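Local coordinates for peptidase M16 domain protein (Alicyclobacillus acidocaldarius subsp. acidocaldarius DSM 446, PDB 4XEA) that probably hydrolyses peptide bonds as an M16-family metallopeptidase, with a nickel ion bound at its metal site in this crystal, at residues 156-162 with 312-316; 256-260 with 405-411. All blocks are in the same frame, centred on the assembly; numbering follows the deposited sequence.

Contacts 1 and 2 meet on neighbouring antiparallel strands, 314-321 and 252-258, of one mixed sheet, their centres 13 Å apart. Contact 1 brings the loop after helix 144-156 against 312-316; contact 2 sets the end of helix 399-409 on 256-260. They illustrate how one sheet can be gripped from both faces by elements distant in sequence: Tyr315 points to the loop, Thr316 to the helix. The segments alternate along the chain: 156-162, 256-260, 312-316, 405-411. Gly314 O and Glu259 N, 2.9 Å apart, join the strands, while Thr316 OG1 lies 2.8 Å from His409 NE2, probably hydrogen-bonded. The second half of the chain is thus tied both internally and to the metal-binding first half.

Contact 1 of 2, residues 156-162 with 312-316; sequences MYHEHPV and TFGYT
Met156, present as selenomethionine, meets Tyr315 where helix 144-156 ends: its SE lies 3.7 Å from Tyr315 CB and approaches the ring obliquely, a Met-aromatic contact. Tyr315 is held at its far end too, by a hydrogen bond between its hydroxyl and that of Tyr149. Tyr157 crosses Tyr315 at about a right angle, and its OH reaches the edge of that ring, 3.7 Å from Tyr315 CD2. The same hydroxyl donates to a water 2.7 Å from Tyr157 OH, which also accepts the N-H of Gly314, making a single-water bridge from loop to strand. Further along, the imidazole of His160 works with both nitrogens. NE2 shares a hydrogen bond of 2.8 Å with Thr312 OG1, and ND1 receives the Val162 N-H in the ring plane, at a nearly straight 168°, a pairing that fixes the ring's rotation. With CG anti to the backbone N (chi1 -164°), the ring extends to the residues leading into strand 314-321 and takes Phe313 CB over one face. A leucine at His160 would probably leave Thr312 OG1 and the Val162 N-H without their ring partners. Val162 wedges between two aromatics: CG1 sits over the centre of the Tyr157 ring, while CG2 lies over one face of Phe313, 3.8 Å from Phe313 CE1. This buried meeting of a loop from the insulinase-type region with a strand of the inactive-domain region and the residues leading into it is consistent with the paired-domain architecture of M16 peptidases.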
HETATM    1  N   MSE A 156       6.282   0.684  28.470  1.00 40.52           N
HETATM    2  CA  MSE A 156       6.770   2.047  28.435  1.00 40.07           C
HETATM    3  C   MSE A 156       6.001   3.028  29.346  1.00 38.95           C
HETATM    4  O   MSE A 156       6.625   3.852  30.026  1.00 37.46           O
HETATM    5  CB  MSE A 156       6.783   2.541  26.987  1.00 38.49           C
HETATM    6  CG  MSE A 156       7.223   3.953  26.762  1.00 40.07           C
HETATM    7 SE   MSE A 156       7.425   4.426  24.876  0.79 42.10          SE
HETATM    8  CE  MSE A 156       8.875   3.375  24.467  1.00 30.39           C
ATOM      9  N   TYR A 157       4.673   2.918  29.352  1.00 38.32           N
ATOM     10  CA  TYR A 157       3.805   3.921  29.942  1.00 37.44           C
ATOM     11  C   TYR A 157       3.230   3.421  31.265  1.00 38.76           C
ATOM     12  O   TYR A 157       2.711   2.315  31.363  1.00 39.10           O
ATOM     13  CB  TYR A 157       2.699   4.381  28.924  1.00 37.15           C
ATOM     14  CG  TYR A 157       3.245   5.259  27.870  1.00 35.04           C
ATOM     15  CD1 TYR A 157       3.458   6.624  28.102  1.00 35.70           C
ATOM     16  CD2 TYR A 157       3.639   4.740  26.632  1.00 33.32           C
ATOM     17  CE1 TYR A 157       3.999   7.470  27.103  1.00 33.83           C
ATOM     18  CE2 TYR A 157       4.175   5.572  25.643  1.00 33.56           C
ATOM     19  CZ  TYR A 157       4.390   6.907  25.892  1.00 33.27           C
ATOM     20  OH  TYR A 157       4.961   7.648  24.921  1.00 31.84           O
ATOM     21  N   HIS A 158       3.334   4.251  32.307  1.00 38.09           N
ATOM     22  CA  HIS A 158       2.770   3.935  33.596  1.00 39.28           C
ATOM     23  C   HIS A 158       1.253   4.149  33.662  1.00 39.96           C
ATOM     24  O   HIS A 158       0.554   3.335  34.257  1.00 39.57           O
ATOM     25  CB  HIS A 158       3.383   4.810  34.708  1.00 40.07           C
ATOM     26  CG  HIS A 158       4.854   4.614  34.906  1.00 38.24           C
ATOM     27  ND1 HIS A 158       5.390   4.159  36.092  1.00 38.09           N
ATOM     28  CD2 HIS A 158       5.901   4.871  34.093  1.00 35.46           C
ATOM     29  CE1 HIS A 158       6.705   4.092  35.972  1.00 38.21           C
ATOM     30  NE2 HIS A 158       7.034   4.497  34.759  1.00 36.12           N
ATOM     31  N   GLU A 159       0.797   5.295  33.172  1.00 39.72           N
ATOM     32  CA  GLU A 159      -0.584   5.772  33.409  1.00 42.14           C
ATOM     33  C   GLU A 159      -1.241   6.394  32.168  1.00 39.65           C
ATOM     34  O   GLU A 159      -2.454   6.438  32.099  1.00 39.55           O
ATOM     35  CB  GLU A 159      -0.619   6.920  34.448  1.00 44.16           C
ATOM     36  CG  GLU A 159      -0.128   6.666  35.796  1.00 51.81           C
ATOM     37  CD  GLU A 159       0.599   7.910  36.394  1.00 57.82           C
ATOM     38  OE1 GLU A 159      -0.046   8.979  36.621  1.00 58.57           O
ATOM     39  OE2 GLU A 159       1.827   7.768  36.666  1.00 59.98           O
ATOM     40  N   HIS A 160      -0.452   6.955  31.247  1.00 37.80           N
ATOM     41  CA  HIS A 160      -0.980   7.618  30.068  1.00 37.12           C
ATOM     42  C   HIS A 160      -1.956   6.679  29.296  1.00 37.26           C
ATOM     43  O   HIS A 160      -1.658   5.494  29.138  1.00 36.99           O
ATOM     44  CB  HIS A 160       0.154   8.070  29.148  1.00 35.56           C
ATOM     45  CG  HIS A 160      -0.270   9.074  28.117  1.00 36.25           C
ATOM     46  ND1 HIS A 160      -1.104   8.757  27.065  1.00 36.02           N
ATOM     47  CD2 HIS A 160      -0.027  10.408  28.020  1.00 36.02           C
ATOM     48  CE1 HIS A 160      -1.332   9.843  26.346  1.00 36.91           C
ATOM     49  NE2 HIS A 160      -0.695  10.859  26.902  1.00 36.68           N
ATOM     50  N   PRO A 161      -3.128   7.193  28.853  1.00 37.30           N
ATOM     51  CA  PRO A 161      -4.075   6.354  28.119  1.00 38.90           C
ATOM     52  C   PRO A 161      -3.571   5.665  26.855  1.00 38.37           C
ATOM     53  O   PRO A 161      -4.189   4.668  26.436  1.00 39.17           O
ATOM     54  CB  PRO A 161      -5.186   7.344  27.727  1.00 39.09           C
ATOM     55  CG  PRO A 161      -5.165   8.364  28.803  1.00 39.05           C
ATOM     56  CD  PRO A 161      -3.707   8.525  29.120  1.00 38.78           C
ATOM     57  N   VAL A 162      -2.476   6.155  26.272  1.00 37.58           N
ATOM     58  CA  VAL A 162      -1.889   5.557  25.081  1.00 37.96           C
ATOM     59  C   VAL A 162      -1.542   4.066  25.332  1.00 39.20           C
ATOM     60  O   VAL A 162      -1.353   3.289  24.399  1.00 40.51           O
ATOM     61  CB  VAL A 162      -0.675   6.358  24.575  1.00 37.43           C
ATOM     62  CG1 VAL A 162       0.541   6.184  25.528  1.00 37.01           C
ATOM     63  CG2 VAL A 162      -0.300   5.944  23.099  1.00 40.50           C
ATOM     64  N   THR A 312       0.436  15.207  23.913  1.00 34.53           N
ATOM     65  CA  THR A 312       0.676  14.750  25.275  1.00 35.77           C
ATOM     66  C   THR A 312       1.617  13.543  25.403  1.00 35.05           C
ATOM     67  O   THR A 312       1.883  13.087  26.516  1.00 34.95           O
ATOM     68  CB  THR A 312      -0.624  14.375  25.965  1.00 36.74           C
ATOM     69  OG1 THR A 312      -1.147  13.163  25.362  1.00 37.49           O
ATOM     70  CG2 THR A 312      -1.646  15.566  25.842  1.00 40.85           C
ATOM     71  N   PHE A 313       2.149  13.053  24.288  1.00 34.07           N
ATOM     72  CA  PHE A 313       3.122  11.939  24.370  1.00 33.17           C
ATOM     73  C   PHE A 313       3.882  11.826  23.079  1.00 32.05           C
ATOM     74  O   PHE A 313       3.485  12.396  22.060  1.00 33.05           O
ATOM     75  CB  PHE A 313       2.378  10.626  24.626  1.00 32.51           C
ATOM     76  CG  PHE A 313       1.565  10.160  23.458  1.00 34.51           C
ATOM     77  CD1 PHE A 313       2.121   9.270  22.525  1.00 35.67           C
ATOM     78  CD2 PHE A 313       0.291  10.629  23.234  1.00 35.01           C
ATOM     79  CE1 PHE A 313       1.422   8.861  21.431  1.00 37.89           C
ATOM     80  CE2 PHE A 313      -0.431  10.206  22.128  1.00 37.30           C
ATOM     81  CZ  PHE A 313       0.134   9.333  21.215  1.00 36.81           C
ATOM     82  N   GLY A 314       4.970  11.086  23.105  1.00 31.79           N
ATOM     83  CA  GLY A 314       5.645  10.683  21.884  1.00 32.86           C
ATOM     84  C   GLY A 314       6.592   9.520  22.116  1.00 32.17           C
ATOM     85  O   GLY A 314       7.087   9.313  23.239  1.00 31.26           O
ATOM     86  N   TYR A 315       6.878   8.780  21.043  1.00 33.88           N
ATOM     87  CA  TYR A 315       7.865   7.678  21.127  1.00 34.41           C
ATOM     88  C   TYR A 315       8.468   7.301  19.784  1.00 35.51           C
ATOM     89  O   TYR A 315       7.872   7.569  18.728  1.00 33.26           O
ATOM     90  CB  TYR A 315       7.227   6.428  21.724  1.00 34.47           C
ATOM     91  CG  TYR A 315       5.983   5.943  21.034  1.00 35.27           C
ATOM     92  CD1 TYR A 315       6.048   5.114  19.896  1.00 34.75           C
ATOM     93  CD2 TYR A 315       4.718   6.325  21.478  1.00 37.81           C
ATOM     94  CE1 TYR A 315       4.895   4.710  19.230  1.00 38.22           C
ATOM     95  CE2 TYR A 315       3.581   5.885  20.835  1.00 38.29           C
ATOM     96  CZ  TYR A 315       3.673   5.099  19.713  1.00 39.36           C
ATOM     97  OH  TYR A 315       2.543   4.689  19.067  1.00 43.15           O
ATOM     98  N   THR A 316       9.655   6.682  19.857  1.00 35.42           N
ATOM     99  CA  THR A 316      10.306   6.026  18.715  1.00 36.50           C
ATOM    100  C   THR A 316      10.163   4.507  18.873  1.00 37.36           C
ATOM    101  O   THR A 316      10.241   3.987  20.023  1.00 35.77           O
ATOM    102  CB  THR A 316      11.814   6.406  18.703  1.00 37.23           C
ATOM    103  OG1 THR A 316      11.940   7.827  18.631  1.00 37.57           O
ATOM    104  CG2 THR A 316      12.560   5.731  17.582  1.00 36.29           C
TER
HETATM  105  O   HOH W   1       5.700  10.107  25.905  1.00 31.79           O

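Contact 2 of 2, residues 256-260 with 405-411; sequences GWKEA and RFQEHLR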
ATOM      1  N   GLY A 256      11.981   0.642  21.807  1.00 36.49           N
ATOM      2  CA  GLY A 256      11.379   1.937  21.839  1.00 36.06           C
ATOM      3  C   GLY A 256      12.013   2.917  22.797  1.00 35.57           C
ATOM      4  O   GLY A 256      12.680   2.533  23.745  1.00 35.77           O
ATOM      5  N   TRP A 257      11.807   4.204  22.514  1.00 35.52           N
ATOM      6  CA  TRP A 257      12.261   5.298  23.376  1.00 34.29           C
ATOM      7  C   TRP A 257      11.103   6.233  23.636  1.00 33.88           C
ATOM      8  O   TRP A 257      10.367   6.598  22.736  1.00 33.07           O
ATOM      9  CB  TRP A 257      13.407   6.066  22.743  1.00 34.68           C
ATOM     10  CG  TRP A 257      14.670   5.253  22.636  1.00 38.06           C
ATOM     11  CD1 TRP A 257      15.706   5.229  23.509  1.00 38.97           C
ATOM     12  CD2 TRP A 257      15.026   4.379  21.555  1.00 38.90           C
ATOM     13  NE1 TRP A 257      16.719   4.408  23.029  1.00 40.67           N
ATOM     14  CE2 TRP A 257      16.300   3.840  21.855  1.00 42.90           C
ATOM     15  CE3 TRP A 257      14.386   3.999  20.369  1.00 38.03           C
ATOM     16  CZ2 TRP A 257      16.948   2.921  21.004  1.00 43.08           C
ATOM     17  CZ3 TRP A 257      15.000   3.081  19.538  1.00 40.38           C
ATOM     18  CH2 TRP A 257      16.279   2.551  19.854  1.00 42.22           C
ATOM     19  N   LYS A 258      10.970   6.614  24.897  1.00 33.96           N
ATOM     20  CA  LYS A 258       9.847   7.378  25.399  1.00 34.58           C
ATOM     21  C   LYS A 258      10.228   8.875  25.450  1.00 33.42           C
ATOM     22  O   LYS A 258      11.162   9.233  26.174  1.00 34.71           O
ATOM     23  CB  LYS A 258       9.628   6.905  26.844  1.00 34.58           C
ATOM     24  CG  LYS A 258       8.357   7.407  27.539  1.00 34.99           C
ATOM     25  CD  LYS A 258       8.284   6.840  28.936  1.00 36.66           C
ATOM     26  CE  LYS A 258       6.952   7.127  29.514  1.00 37.10           C
ATOM     27  NZ  LYS A 258       6.841   6.632  30.862  1.00 36.14           N
ATOM     28  N   GLU A 259       9.474   9.743  24.773  1.00 34.32           N
ATOM     29  CA  GLU A 259       9.603  11.182  25.003  1.00 34.55           C
ATOM     30  C   GLU A 259       9.088  11.545  26.403  1.00 35.05           C
ATOM     31  O   GLU A 259       8.080  10.978  26.870  1.00 34.50           O
ATOM     32  CB  GLU A 259       8.837  12.031  23.986  1.00 35.41           C
ATOM     33  CG  GLU A 259       9.247  11.897  22.539  1.00 37.17           C
ATOM     34  CD  GLU A 259      10.533  12.652  22.194  1.00 38.04           C
ATOM     35  OE1 GLU A 259      11.107  13.381  23.050  1.00 40.02           O
ATOM     36  OE2 GLU A 259      10.948  12.510  21.023  1.00 38.33           O
ATOM     37  N   ALA A 260       9.728  12.523  27.042  1.00 35.54           N
ATOM     38  CA  ALA A 260       9.290  12.982  28.365  1.00 36.50           C
ATOM     39  C   ALA A 260       7.912  13.663  28.297  1.00 37.29           C
ATOM     40  O   ALA A 260       7.180  13.694  29.290  1.00 36.75           O
ATOM     41  CB  ALA A 260      10.351  13.979  28.986  1.00 37.87           C
ATOM     42  N   ARG A 405      19.019  16.458  19.135  1.00 47.01           N
ATOM     43  CA  ARG A 405      17.793  15.620  19.184  1.00 44.82           C
ATOM     44  C   ARG A 405      18.142  14.184  19.622  1.00 44.38           C
ATOM     45  O   ARG A 405      17.463  13.610  20.472  1.00 44.03           O
ATOM     46  CB  ARG A 405      17.115  15.614  17.803  1.00 45.32           C
ATOM     47  CG  ARG A 405      15.903  14.679  17.656  1.00 41.60           C
ATOM     48  CD  ARG A 405      14.628  15.398  18.064  1.00 43.46           C
ATOM     49  NE  ARG A 405      14.346  15.551  19.504  1.00 40.34           N
ATOM     50  CZ  ARG A 405      13.525  14.766  20.204  1.00 41.54           C
ATOM     51  NH1 ARG A 405      13.235  15.044  21.462  1.00 38.88           N
ATOM     52  NH2 ARG A 405      12.983  13.686  19.652  1.00 40.09           N
ATOM     53  N   PHE A 406      19.195  13.622  19.030  1.00 45.09           N
ATOM     54  CA  PHE A 406      19.701  12.302  19.376  1.00 45.60           C
ATOM     55  C   PHE A 406      20.022  12.197  20.887  1.00 45.75           C
ATOM     56  O   PHE A 406      19.577  11.275  21.580  1.00 43.56           O
ATOM     57  CB  PHE A 406      20.940  11.960  18.516  1.00 48.35           C
ATOM     58  CG  PHE A 406      21.490  10.589  18.786  1.00 50.47           C
ATOM     59  CD1 PHE A 406      22.296  10.353  19.890  1.00 53.06           C
ATOM     60  CD2 PHE A 406      21.149   9.509  17.975  1.00 50.65           C
ATOM     61  CE1 PHE A 406      22.760   9.054  20.185  1.00 53.97           C
ATOM     62  CE2 PHE A 406      21.609   8.233  18.254  1.00 50.72           C
ATOM     63  CZ  PHE A 406      22.428   8.002  19.366  1.00 53.15           C
ATOM     64  N   GLN A 407      20.778  13.178  21.395  1.00 47.94           N
ATOM     65  CA  GLN A 407      21.218  13.200  22.802  1.00 48.66           C
ATOM     66  C   GLN A 407      20.069  13.321  23.810  1.00 46.88           C
ATOM     67  O   GLN A 407      20.108  12.715  24.890  1.00 46.70           O
ATOM     68  CB  GLN A 407      22.228  14.345  23.000  1.00 51.40           C
ATOM     69  CG  GLN A 407      23.535  14.158  22.219  1.00 55.95           C
ATOM     70  CD  GLN A 407      24.421  13.067  22.784  1.00 61.19           C
ATOM     71  OE1 GLN A 407      24.350  12.751  23.973  1.00 61.80           O
ATOM     72  NE2 GLN A 407      25.281  12.498  21.939  1.00 63.30           N
ATOM     73  N   GLU A 408      19.058  14.103  23.438  1.00 46.55           N
ATOM     74  CA  GLU A 408      17.828  14.329  24.199  1.00 46.72           C
ATOM     75  C   GLU A 408      16.961  13.074  24.338  1.00 44.08           C
ATOM     76  O   GLU A 408      16.288  12.850  25.349  1.00 44.20           O
ATOM     77  CB  GLU A 408      16.924  15.309  23.417  1.00 47.18           C
ATOM     78  CG  GLU A 408      16.950  16.689  23.845  1.00 53.56           C
ATOM     79  CD  GLU A 408      16.183  17.636  22.897  1.00 55.42           C
ATOM     80  OE1 GLU A 408      15.680  17.249  21.793  1.00 54.62           O
ATOM     81  OE2 GLU A 408      16.095  18.811  23.288  1.00 60.37           O
ATOM     82  N   HIS A 409      16.858  12.342  23.252  1.00 41.54           N
ATOM     83  CA  HIS A 409      15.825  11.376  23.120  1.00 39.31           C
ATOM     84  C   HIS A 409      16.271   9.914  22.966  1.00 39.79           C
ATOM     85  O   HIS A 409      15.628   9.033  23.515  1.00 39.20           O
ATOM     86  CB  HIS A 409      14.958  11.738  21.922  1.00 38.31           C
ATOM     87  CG  HIS A 409      13.829  10.778  21.713  1.00 36.84           C
ATOM     88  ND1 HIS A 409      12.910  10.506  22.686  1.00 35.72           N
ATOM     89  CD2 HIS A 409      13.485  10.017  20.648  1.00 37.65           C
ATOM     90  CE1 HIS A 409      12.038   9.621  22.235  1.00 36.71           C
ATOM     91  NE2 HIS A 409      12.359   9.312  20.996  1.00 37.10           N
ATOM     92  N   LEU A 410      17.284   9.636  22.154  1.00 40.16           N
ATOM     93  CA  LEU A 410      17.678   8.250  21.963  1.00 41.12           C
ATOM     94  C   LEU A 410      18.735   7.879  23.012  1.00 42.74           C
ATOM     95  O   LEU A 410      19.928   7.812  22.695  1.00 44.77           O
ATOM     96  CB  LEU A 410      18.149   7.999  20.519  1.00 42.38           C
ATOM     97  CG  LEU A 410      17.065   8.281  19.447  1.00 41.82           C
ATOM     98  CD1 LEU A 410      17.590   8.034  18.069  1.00 41.92           C
ATOM     99  CD2 LEU A 410      15.782   7.490  19.678  1.00 38.57           C
ATOM    100  N   ARG A 411      18.265   7.600  24.233  1.00 41.82           N
ATOM    101  CA  ARG A 411      19.106   7.353  25.387  1.00 44.64           C
ATOM    102  C   ARG A 411      18.922   5.925  25.893  1.00 44.18           C
ATOM    103  O   ARG A 411      18.175   5.160  25.314  1.00 41.94           O
ATOM    104  CB  ARG A 411      18.802   8.373  26.505  1.00 45.79           C
ATOM    105  CG  ARG A 411      18.748   9.864  26.056  1.00 47.61           C
ATOM    106  CD  ARG A 411      18.842  10.852  27.249  1.00 52.87           C
ATOM    107  NE  ARG A 411      18.014  10.399  28.368  1.00 54.64           N
ATOM    108  CZ  ARG A 411      16.700  10.594  28.461  1.00 56.45           C
ATOM    109  NH1 ARG A 411      16.053  11.275  27.526  1.00 57.26           N
ATOM    110  NH2 ARG A 411      16.014  10.116  29.491  1.00 55.19           N
TER
HETATM  111  O   HOH W   2      13.154  11.827  25.196  1.00 40.52           O
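Glu259 and Arg405 form the ionic part of this contact, an end-on, two-pronged salt bridge. Arg405 NH2 reaches Glu259 OE2 at 2.7 Å. Beside it, Arg405 NH1 reaches Glu259 OE1 at 3.1 Å, each oxygen using its syn lone pair. The carboxylate and guanidinium planes are only 19° apart. Bends at chi2 and chi3 bring the guanidinium round to Glu259, and its NE turns to Glu408 OE1, so one arginine serves two carboxylates. Glu259 OE2 is hydrogen-bonded to Tyr307 as well.

Stacking comes next. The same carboxylate lies flat on the imidazole of His409, their planes 4° apart and Glu259 OE2 above the ring centre. This proximity of negative charge may favour a protonated ring, although the nearby Arg405 would probably temper the effect. The bond of NE2 to Thr316 OG1, with a water 2.8 Å from His409 ND1 at the ring edge, probably limits its rotation. The arrangement is that of a helix packed on the face of an alpha/beta sheet. Helix 399-409 comes to its end over strand 252-258, and an inverse gamma turn centred on Leu410 begins the passage to strand 415-422, the neighbour of 252-258.

Apolar packing gathers on Trp257. One methyl of Leu410 lies over a face of the indole, with CD2 3.7 Å from Trp257 CD2, while Trp257 CB sits off-centre above the His409 ring. Among the hydrogen bonds, Trp257 NE1 gives a weak, bent one of 2.8 Å to Arg411 O at the indole edge (123°). The side chain of Arg411 doubles back, NH1 donating to Glu408 O at 2.7 Å near the helix end, and NH2 makes a salt bridge with Asp413.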